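Local coordinates for protein prephenate dehydratase (Arthrobacter aurescens, PDB 3MWB) that probably catalyses the decarboxylating dehydration of prephenate to phenylpyruvate in phenylalanine biosynthesis, and binds L-phenylalanine at its ACT domain, at residues 206-211 and 243-248; 217-222 and 268-273; 228-233 and 249-254. All blocks are in the same frame, centred on the assembly; numbering follows the deposited sequence. Where two conformers were deposited one is given.

Contact 1: residues 206-211 and 243-248. With PHE (phenylalanine), chain D.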
loop_
_atom_site.group_PDB
_atom_site.type_symbol
_atom_site.label_atom_id
_atom_site.label_comp_id
_atom_site.label_asym_id
_atom_site.label_seq_id
_atom_site.Cartn_x
_atom_site.Cartn_y
_atom_site.Cartn_z
ATOM N N VAL A 206 -19.190 4.646 2.477
ATOM C CA VAL A 206 -18.216 4.489 3.568
ATOM C C VAL A 206 -17.856 5.851 4.161
ATOM O O VAL A 206 -17.226 6.684 3.494
ATOM C CB VAL A 206 -16.923 3.730 3.112
ATOM C CG1 VAL A 206 -16.009 3.399 4.305
ATOM C CG2 VAL A 206 -17.300 2.457 2.296
ATOM N N PRO A 207 -18.265 6.074 5.424
ATOM C CA PRO A 207 -17.887 7.268 6.165
ATOM C C PRO A 207 -16.398 7.219 6.487
ATOM O O PRO A 207 -15.874 6.174 6.879
ATOM C CB PRO A 207 -18.714 7.165 7.459
ATOM C CG PRO A 207 -19.834 6.221 7.134
ATOM C CD PRO A 207 -19.226 5.239 6.166
ATOM N N LEU A 208 -15.720 8.339 6.305
ATOM C CA LEU A 208 -14.337 8.464 6.713
ATOM C C LEU A 208 -14.248 8.708 8.223
ATOM O O LEU A 208 -14.792 9.695 8.725
ATOM C CB LEU A 208 -13.677 9.604 5.932
ATOM C CG LEU A 208 -12.180 9.821 6.084
ATOM C CD1 LEU A 208 -11.377 8.642 5.536
ATOM C CD2 LEU A 208 -11.804 11.088 5.381
ATOM N N PRO A 209 -13.542 7.825 8.962
ATOM C CA PRO A 209 -13.423 8.024 10.408
ATOM C C PRO A 209 -12.424 9.109 10.786
ATOM O O PRO A 209 -12.641 9.825 11.760
ATOM C CB PRO A 209 -12.922 6.666 10.916
ATOM C CG PRO A 209 -13.111 5.708 9.765
ATOM C CD PRO A 209 -12.962 6.541 8.535
ATOM N N GLU A 210 -11.349 9.217 10.013
ATOM C CA GLU A 210 -10.211 10.075 10.333
ATOM C C GLU A 210 -9.569 10.532 9.046
ATOM O O GLU A 210 -9.286 9.712 8.173
ATOM C CB GLU A 210 -9.173 9.299 11.147
ATOM C CG GLU A 210 -9.472 9.179 12.639
ATOM C CD GLU A 210 -8.522 8.215 13.333
ATOM O OE1 GLU A 210 -7.315 8.545 13.473
ATOM O OE2 GLU A 210 -8.989 7.126 13.743
ATOM N N ASP A 211 -9.327 11.834 8.923
ATOM C CA ASP A 211 -8.782 12.396 7.693
ATOM C C ASP A 211 -7.255 12.494 7.738
ATOM O O ASP A 211 -6.707 13.311 8.481
ATOM C CB ASP A 211 -9.383 13.783 7.429
ATOM C CG ASP A 211 -9.283 14.199 5.971
ATOM O OD1 ASP A 211 -9.444 13.350 5.077
ATOM O OD2 ASP A 211 -9.065 15.381 5.710
ATOM N N GLY A 243 -14.246 12.331 10.107
ATOM C CA GLY A 243 -13.303 12.484 9.003
ATOM C C GLY A 243 -13.862 13.469 7.987
ATOM O O GLY A 243 -13.139 13.903 7.089
ATOM N N HIS A 244 -15.150 13.814 8.132
ATOM C CA HIS A 244 -15.821 14.908 7.377
ATOM C C HIS A 244 -16.247 14.531 5.949
ATOM O O HIS A 244 -16.736 15.366 5.200
ATOM C CB HIS A 244 -14.989 16.216 7.351
ATOM C CG HIS A 244 -14.274 16.513 8.632
ATOM N ND1 HIS A 244 -12.901 16.454 8.745
ATOM C CD2 HIS A 244 -14.737 16.859 9.856
ATOM C CE1 HIS A 244 -12.548 16.756 9.982
ATOM N NE2 HIS A 244 -13.644 17.007 10.677
ATOM N N TYR A 245 -16.062 13.275 5.574
ATOM C CA TYR A 245 -16.442 12.822 4.241
ATOM C C TYR A 245 -17.127 11.473 4.280
ATOM O O TYR A 245 -16.969 10.712 5.234
ATOM C CB TYR A 245 -15.208 12.690 3.327
ATOM C CG TYR A 245 -14.437 13.965 3.115
ATOM C CD1 TYR A 245 -14.766 14.841 2.084
ATOM C CD2 TYR A 245 -13.369 14.298 3.956
ATOM C CE1 TYR A 245 -14.056 16.015 1.894
ATOM C CE2 TYR A 245 -12.652 15.471 3.777
ATOM C CZ TYR A 245 -12.997 16.319 2.745
ATOM O OH TYR A 245 -12.284 17.480 2.579
ATOM N N PHE A 246 -17.881 11.176 3.223
ATOM C CA PHE A 246 -18.137 9.798 2.902
ATOM C C PHE A 246 -17.739 9.490 1.462
ATOM O O PHE A 246 -17.632 10.388 0.635
ATOM C CB PHE A 246 -19.580 9.377 3.212
ATOM C CG PHE A 246 -20.605 10.026 2.346
ATOM C CD1 PHE A 246 -20.847 9.555 1.053
ATOM C CD2 PHE A 246 -21.356 11.100 2.827
ATOM C CE1 PHE A 246 -21.805 10.147 0.239
ATOM C CE2 PHE A 246 -22.329 11.711 2.017
ATOM C CZ PHE A 246 -22.551 11.239 0.724
ATOM N N PHE A 247 -17.488 8.214 1.194
ATOM C CA PHE A 247 -17.184 7.751 -0.148
ATOM C C PHE A 247 -18.322 6.868 -0.657
ATOM O O PHE A 247 -18.728 5.908 0.002
ATOM C CB PHE A 247 -15.855 7.012 -0.167
ATOM C CG PHE A 247 -14.738 7.785 0.470
ATOM C CD1 PHE A 247 -14.147 8.838 -0.203
ATOM C CD2 PHE A 247 -14.289 7.461 1.757
ATOM C CE1 PHE A 247 -13.100 9.575 0.398
ATOM C CE2 PHE A 247 -13.230 8.164 2.359
ATOM C CZ PHE A 247 -12.650 9.242 1.680
ATOM N N SER A 248 -18.853 7.240 -1.811
ATOM C CA SER A 248 -19.877 6.487 -2.522
ATOM C C SER A 248 -19.177 5.613 -3.569
ATOM O O SER A 248 -18.414 6.109 -4.418
ATOM C CB SER A 248 -20.838 7.467 -3.193
ATOM O OG SER A 248 -22.009 6.837 -3.680
HETATM N N PHE D . -7.796 12.942 2.934
HETATM C CA PHE D . -7.870 11.462 2.838
HETATM C C PHE D . -6.886 10.870 1.830
HETATM O O PHE D . -6.096 11.578 1.214
HETATM C CB PHE D . -9.314 10.994 2.570
HETATM C CG PHE D . -9.958 11.574 1.322
HETATM C CD1 PHE D . -9.636 11.085 0.050
HETATM C CD2 PHE D . -10.930 12.569 1.428
HETATM C CE1 PHE D . -10.255 11.588 -1.099
HETATM C CE2 PHE D . -11.572 13.081 0.267
HETATM C CZ PHE D . -11.216 12.600 -0.985
HETATM O OXT PHE D . -6.846 9.653 1.599
#

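Contact 2: residues 217-222 and 268-273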
loop_
_atom_site.group_PDB
_atom_site.type_symbol
_atom_site.label_atom_id
_atom_site.label_comp_id
_atom_site.label_asym_id
_atom_site.label_seq_id
_atom_site.Cartn_x
_atom_site.Cartn_y
_atom_site.Cartn_z
HETATM N N MSE A 217 -7.034 5.248 0.576
HETATM C CA MSE A 217 -6.289 4.075 0.122
HETATM C C MSE A 217 -6.549 2.869 1.016
HETATM O O MSE A 217 -6.761 1.771 0.509
HETATM C CB MSE A 217 -4.807 4.359 0.085
HETATM C CG MSE A 217 -4.396 5.126 -1.159
HETATM SE SE MSE A 217 -2.642 4.542 -1.651
HETATM C CE MSE A 217 -2.893 2.635 -1.389
ATOM N N GLU A 218 -6.546 3.084 2.333
ATOM C CA GLU A 218 -6.876 2.022 3.273
ATOM C C GLU A 218 -8.269 1.453 2.988
ATOM O O GLU A 218 -8.457 0.250 3.042
ATOM C CB GLU A 218 -6.773 2.511 4.728
ATOM C CG GLU A 218 -6.803 1.386 5.774
ATOM C CD GLU A 218 -6.877 1.900 7.222
ATOM O OE1 GLU A 218 -7.163 3.107 7.422
ATOM O OE2 GLU A 218 -6.652 1.094 8.158
ATOM N N ILE A 219 -9.234 2.308 2.668
ATOM C CA ILE A 219 -10.596 1.844 2.358
ATOM C C ILE A 219 -10.636 1.117 1.004
ATOM O O ILE A 219 -11.229 0.033 0.864
ATOM C CB ILE A 219 -11.606 3.025 2.414
ATOM C CG1 ILE A 219 -11.833 3.459 3.868
ATOM C CG2 ILE A 219 -12.937 2.644 1.755
ATOM C CD1 ILE A 219 -12.405 4.907 4.021
ATOM N N LEU A 220 -9.966 1.683 0.011
ATOM C CA LEU A 220 -9.937 1.080 -1.324
ATOM C C LEU A 220 -9.197 -0.267 -1.369
ATOM O O LEU A 220 -9.593 -1.175 -2.117
ATOM C CB LEU A 220 -9.384 2.062 -2.346
ATOM C CG LEU A 220 -10.308 3.281 -2.566
ATOM C CD1 LEU A 220 -10.074 3.917 -3.906
ATOM C CD2 LEU A 220 -11.794 2.904 -2.440
ATOM N N ASP A 221 -8.174 -0.404 -0.528
ATOM C CA ASP A 221 -7.405 -1.634 -0.437
ATOM C C ASP A 221 -8.266 -2.830 -0.039
ATOM O O ASP A 221 -7.954 -3.946 -0.431
ATOM C CB ASP A 221 -6.221 -1.506 0.532
ATOM C CG ASP A 221 -5.144 -2.550 0.269
ATOM O OD1 ASP A 221 -4.682 -2.642 -0.881
ATOM O OD2 ASP A 221 -4.751 -3.282 1.212
ATOM N N GLN A 222 -9.345 -2.598 0.716
ATOM C CA GLN A 222 -10.256 -3.693 1.063
ATOM C C GLN A 222 -10.775 -4.389 -0.202
ATOM O O GLN A 222 -10.843 -5.613 -0.238
ATOM C CB GLN A 222 -11.411 -3.221 1.940
ATOM C CG GLN A 222 -10.993 -2.603 3.269
ATOM C CD GLN A 222 -10.019 -3.469 4.050
ATOM O OE1 GLN A 222 -10.252 -4.655 4.272
ATOM N NE2 GLN A 222 -8.914 -2.863 4.479
ATOM N N HIS A 268 -16.202 -2.589 7.233
ATOM C CA HIS A 268 -16.885 -2.392 8.506
ATOM C C HIS A 268 -15.860 -2.215 9.644
ATOM O O HIS A 268 -16.039 -1.348 10.513
ATOM C CB HIS A 268 -17.841 -3.556 8.783
ATOM C CG HIS A 268 -18.656 -3.390 10.025
ATOM N ND1 HIS A 268 -19.989 -3.029 9.998
ATOM C CD2 HIS A 268 -18.346 -3.583 11.327
ATOM C CE1 HIS A 268 -20.454 -2.974 11.230
ATOM N NE2 HIS A 268 -19.479 -3.309 12.057
ATOM N N ARG A 269 -14.787 -3.015 9.632
ATOM C CA ARG A 269 -13.754 -2.888 10.661
ATOM C C ARG A 269 -13.161 -1.470 10.693
ATOM O O ARG A 269 -13.027 -0.888 11.769
ATOM C CB ARG A 269 -12.682 -3.989 10.532
ATOM C CG ARG A 269 -13.219 -5.389 10.886
ATOM C CD ARG A 269 -12.153 -6.491 10.927
ATOM N NE ARG A 269 -11.317 -6.597 9.723
ATOM C CZ ARG A 269 -11.556 -7.410 8.698
ATOM N NH1 ARG A 269 -12.640 -8.187 8.687
ATOM N NH2 ARG A 269 -10.707 -7.449 7.677
ATOM N N ILE A 270 -12.850 -0.910 9.531
ATOM C CA ILE A 270 -12.284 0.462 9.430
ATOM C C ILE A 270 -13.325 1.527 9.788
ATOM O O ILE A 270 -13.016 2.546 10.448
ATOM C CB ILE A 270 -11.798 0.776 7.996
ATOM C CG1 ILE A 270 -10.608 -0.102 7.603
ATOM C CG2 ILE A 270 -11.415 2.274 7.834
ATOM C CD1 ILE A 270 -10.387 -0.122 6.072
ATOM N N SER A 271 -14.552 1.267 9.343
ATOM C CA SER A 271 -15.639 2.220 9.435
ATOM C C SER A 271 -16.959 1.476 9.740
ATOM O O SER A 271 -17.702 1.115 8.816
ATOM C CB SER A 271 -15.738 2.998 8.113
ATOM O OG SER A 271 -16.665 4.068 8.205
ATOM N N PRO A 272 -17.254 1.253 11.033
ATOM C CA PRO A 272 -18.458 0.500 11.439
ATOM C C PRO A 272 -19.802 1.109 11.000
ATOM O O PRO A 272 -20.821 0.400 10.976
ATOM C CB PRO A 272 -18.365 0.479 12.977
ATOM C CG PRO A 272 -16.936 0.709 13.285
ATOM C CD PRO A 272 -16.381 1.566 12.182
ATOM N N ALA A 273 -19.826 2.403 10.672
ATOM C CA ALA A 273 -21.049 3.001 10.153
ATOM C C ALA A 273 -21.218 2.865 8.634
ATOM O O ALA A 273 -22.065 3.536 8.056
ATOM C CB ALA A 273 -21.186 4.481 10.597
#

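Contact 3: residues 228-233 and 249-254. With PHE (phenylalanine), chain C.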
loop_
_atom_site.group_PDB
_atom_site.type_symbol
_atom_site.label_atom_id
_atom_site.label_comp_id
_atom_site.label_asym_id
_atom_site.label_seq_id
_atom_site.Cartn_x
_atom_site.Cartn_y
_atom_site.Cartn_z
ATOM N N VAL A 228 -11.238 -7.136 -6.177
ATOM C CA VAL A 228 -12.521 -6.538 -6.491
ATOM C C VAL A 228 -12.344 -5.221 -7.230
ATOM O O VAL A 228 -11.858 -4.232 -6.654
ATOM C CB VAL A 228 -13.408 -6.301 -5.248
ATOM C CG1 VAL A 228 -14.698 -5.660 -5.693
ATOM C CG2 VAL A 228 -13.703 -7.620 -4.518
ATOM N N ASN A 229 -12.756 -5.236 -8.498
ATOM C CA ASN A 229 -12.726 -4.089 -9.381
ATOM C C ASN A 229 -13.799 -3.068 -9.040
ATOM O O ASN A 229 -14.968 -3.428 -8.752
ATOM C CB ASN A 229 -12.933 -4.569 -10.819
ATOM C CG ASN A 229 -12.438 -3.596 -11.836
ATOM O OD1 ASN A 229 -11.293 -3.149 -11.787
ATOM N ND2 ASN A 229 -13.289 -3.267 -12.783
ATOM N N LEU A 230 -13.423 -1.788 -9.111
ATOM C CA LEU A 230 -14.396 -0.717 -8.898
ATOM C C LEU A 230 -14.839 -0.043 -10.197
ATOM O O LEU A 230 -14.053 0.074 -11.153
ATOM C CB LEU A 230 -13.866 0.328 -7.915
ATOM C CG LEU A 230 -13.336 -0.190 -6.579
ATOM C CD1 LEU A 230 -12.759 0.999 -5.782
ATOM C CD2 LEU A 230 -14.421 -0.942 -5.763
ATOM N N SER A 231 -16.087 0.417 -10.226
ATOM C CA SER A 231 -16.598 1.129 -11.398
ATOM C C SER A 231 -17.017 2.567 -11.075
ATOM O O SER A 231 -17.309 3.352 -11.988
ATOM C CB SER A 231 -17.764 0.361 -12.013
ATOM O OG SER A 231 -18.794 0.232 -11.051
ATOM N N ARG A 232 -17.078 2.907 -9.779
ATOM C CA ARG A 232 -17.424 4.260 -9.369
ATOM C C ARG A 232 -16.892 4.570 -7.991
ATOM O O ARG A 232 -17.009 3.762 -7.071
ATOM C CB ARG A 232 -18.941 4.499 -9.398
ATOM C CG ARG A 232 -19.352 5.980 -9.169
ATOM C CD ARG A 232 -20.879 6.151 -9.204
ATOM N NE ARG A 232 -21.465 5.331 -8.148
ATOM C CZ ARG A 232 -21.689 5.746 -6.906
ATOM N NH1 ARG A 232 -21.423 7.003 -6.563
ATOM N NH2 ARG A 232 -22.175 4.903 -6.003
ATOM N N ILE A 233 -16.252 5.733 -7.868
ATOM C CA ILE A 233 -16.009 6.324 -6.542
ATOM C C ILE A 233 -16.249 7.838 -6.561
ATOM O O ILE A 233 -15.893 8.514 -7.533
ATOM C CB ILE A 233 -14.610 6.027 -6.016
ATOM C CG1 ILE A 233 -14.376 6.783 -4.691
ATOM C CG2 ILE A 233 -13.552 6.367 -7.081
ATOM C CD1 ILE A 233 -13.082 6.548 -4.098
ATOM N N ILE A 249 -19.398 4.309 -3.491
ATOM C CA ILE A 249 -18.553 3.370 -4.239
ATOM C C ILE A 249 -19.397 2.269 -4.885
ATOM O O ILE A 249 -20.276 1.684 -4.230
ATOM C CB ILE A 249 -17.485 2.710 -3.301
ATOM C CG1 ILE A 249 -16.455 3.743 -2.789
ATOM C CG2 ILE A 249 -16.739 1.580 -4.015
ATOM C CD1 ILE A 249 -15.648 3.268 -1.595
ATOM N N ASP A 250 -19.137 1.992 -6.165
ATOM C CA ASP A 250 -19.695 0.789 -6.826
ATOM C C ASP A 250 -18.561 -0.183 -7.083
ATOM O O ASP A 250 -17.527 0.204 -7.667
ATOM C CB ASP A 250 -20.381 1.111 -8.173
ATOM C CG ASP A 250 -21.554 2.101 -8.044
ATOM O OD1 ASP A 250 -22.168 2.215 -6.949
ATOM O OD2 ASP A 250 -21.878 2.760 -9.060
ATOM N N ALA A 251 -18.737 -1.430 -6.630
ATOM C CA ALA A 251 -17.784 -2.521 -6.895
ATOM C C ALA A 251 -18.397 -3.561 -7.811
ATOM O O ALA A 251 -19.637 -3.740 -7.814
ATOM C CB ALA A 251 -17.349 -3.170 -5.580
ATOM N N ASP A 252 -17.557 -4.227 -8.605
ATOM C CA ASP A 252 -17.963 -5.418 -9.382
ATOM C C ASP A 252 -18.128 -6.588 -8.438
ATOM O O ASP A 252 -17.194 -6.932 -7.693
ATOM C CB ASP A 252 -16.882 -5.825 -10.374
ATOM C CG ASP A 252 -16.727 -4.852 -11.524
ATOM O OD1 ASP A 252 -17.555 -3.911 -11.645
ATOM O OD2 ASP A 252 -15.781 -5.054 -12.334
ATOM N N GLY A 253 -19.294 -7.219 -8.453
ATOM C CA GLY A 253 -19.493 -8.362 -7.610
ATOM C C GLY A 253 -20.783 -8.366 -6.838
ATOM O O GLY A 253 -21.536 -7.377 -6.798
ATOM N N HIS A 254 -21.028 -9.494 -6.199
ATOM C CA HIS A 254 -22.239 -9.677 -5.409
ATOM C C HIS A 254 -21.815 -9.936 -3.964
ATOM O O HIS A 254 -20.816 -10.613 -3.728
ATOM C CB HIS A 254 -22.975 -10.875 -5.948
ATOM C CG HIS A 254 -24.304 -11.108 -5.311
ATOM N ND1 HIS A 254 -25.482 -10.691 -5.886
ATOM C CD2 HIS A 254 -24.649 -11.760 -4.178
ATOM C CE1 HIS A 254 -26.499 -11.074 -5.131
ATOM N NE2 HIS A 254 -26.018 -11.722 -4.086
HETATM N N PHE C . -11.502 -0.413 -11.718
HETATM C CA PHE C . -10.224 0.241 -11.240
HETATM C C PHE C . -9.988 -0.059 -9.769
HETATM O O PHE C . -9.055 0.513 -9.142
HETATM C CB PHE C . -10.214 1.776 -11.496
HETATM C CG PHE C . -11.454 2.510 -11.002
HETATM C CD1 PHE C . -11.647 2.767 -9.630
HETATM C CD2 PHE C . -12.422 2.961 -11.923
HETATM C CE1 PHE C . -12.784 3.433 -9.172
HETATM C CE2 PHE C . -13.570 3.645 -11.482
HETATM C CZ PHE C . -13.748 3.883 -10.091
HETATM O OXT PHE C . -10.768 -0.841 -9.175
HETATM O O HOH W 1 -21.077 1.875 -11.455
HETATM O O HOH W 2 -19.311 -2.378 -10.677
#

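Contact 1: residues 206-211 and 243-248
Val206 and Phe247 form an antiparallel hydrogen-bonded pair in the sheet of the ACT domain, joining strand 200-207 to strand 245-252 where the domain holds a bound phenylalanine. The two bonds of this pair are short and nearly straight; Val206 N meets Phe247 O at 2.8 Å in the carbonyl plane. Leu208 N continues the register to Tyr245 O, and Pro207 opposite Phe246 fills the non-hydrogen-bonded position between. Packing is tight on the face that carries Val206 and Phe247. With CG anti to the backbone N (chi1 -173°), Leu208 reaches toward the facing strand, and there its two methyls part: CD1 lies at the ring edge of Phe247, 3.7 Å from CE2, while CD2 reaches Tyr245 CD2 at 3.8 Å. The ligand ring meets two aromatic side chains in different ways. Its CE2 stands 4.0 Å above the plane of the Tyr245 ring, over the centre, whereas Phe247 turns an edge to it, CZ lying 3.6 Å from the ligand CG. Ile219 and Leu216 of helix 215-224 pack on Phe247.

Beyond Leu208 the pairing slackens. Gly243 N makes only a weak, bent bond to Leu208 O, and Glu210 and His244 are exposed. Gly243 is nevertheless closely faced by the backbone, since a CB there would clash with Leu208 O. At this looser end Asp211 turns inward, its carboxylate inclined 45° to the Tyr245 ring, and the ligand's amino N donates to Asp211 OD1 at 2.7 Å.

Contact 2: residues 217-222 and 268-273
Between residues 217-222 and 268-273 the backbones come nearest at Ile219 and Ile270, CA to CA 7.4 Å, and Ser271 is the first residue to leave helical backbone angles. No hydrogen bond crosses between the segments, and one side chain carries most of the contact. Ile270 points toward the facing helix, with CG1 anti to its carbonyl carbon (chi1 -66°), and its branches divide the work. The CD1 methyl enters between Glu218 and Gln222, one turn apart, and comes 3.6 Å from Glu218 O and 3.5 Å from Gln222 NE2. CG2 instead meets Ile219 CG1 at 4.2 Å, the two isoleucines crossing at a slant. Glu218 runs extended past Ile270 in the opposite direction, its CG 3.9 Å from Ile270 CD1.

Gln222 and Ile270 approach each other from opposite directions. The glutamine chain bends at chi2 (-51°), folding the amide back over its own helix: Gln222 NE2 gives a weak bond to Glu218 O at 3.5 Å. The methyl thus lies against NE2 and the Glu218 carbonyl it weakly bonds, while OE1 is held by Arg226.

In one of its two conformers, Arg269 makes a cation-pi contact with Phe299 of the third subunit. Beneath the helix pair lies the ACT-domain sheet: Ile219 packs on Val206 of strand 200-207 and Phe247 of strand 245-252, and Ser271 bonds through OG to Pro207 O.

Contact 3: residues 228-233 and 249-254
Arg232 and Asp250 face each other across an antiparallel hydrogen-bonded pair, their flat groups turned 62° apart. The guanidinium approaches side-on in a salt bridge: Arg232 NE meets Asp250 OD2 at 2.8 Å and Arg232 NH2 meets Asp250 OD1 at 2.8 Å. Both oxygens lie near the guanidinium plane, yet both nitrogens stand above the carboxylate plane. Thr203 also bonds Asp250 OD1, while Arg232 NH1 reaches Glu234. A lysine in place of Arg232 would probably lose this two-pronged grip, leaving one oxygen of buried Asp250 without its arginine mate.

Asn229 and Asp252 instead lie side by side, amide and carboxylate 56° apart; Asn229 ND2 donates to Asp252 OD2 at 3.1 Å. Asn229 CG, anti to the backbone N (chi1 -159°), carries the amide to the ligand side, where OD1 accepts the ligand's amino N at 2.7 Å. Leu230 grips the ligand through its backbone, O taking the amino N and N donating to OXT. Two waters link Ser231 OG to the two aspartates. On the other face, Leu230 CD2 touches Ile249 CG2 at 3.8 Å.

Asp211 and Leu216 of the second subunit complete this ACT-domain phenylalanine site, beside a classic beta bulge in which Ser231 and Arg232 both face Asp250.

Overall arrangement
Contacts 1 and 3 are strand pairings on opposite sides of strand 245-252, whereas contact 2 joins the two helices packed over the same sheet. Contact 3 is the buried one, and its charges are paired inside; contacts 1 and 2 are partly buried, contact 1 running out into an exposed turn. Their chemistry follows: backbone bonds in both pairings, joined by aromatic rings in contact 1 and by a salt bridge and waters in contact 3; in contact 2, one isoleucine set against a helix backbone and polar side chains, with no crossing hydrogen bond. Leu220 ties the helix of contact 2 to Ile249 and Leu230 of contact 3. Contacts 1 and 3 contribute complementary parts of phenylalanine sites shared between subunits.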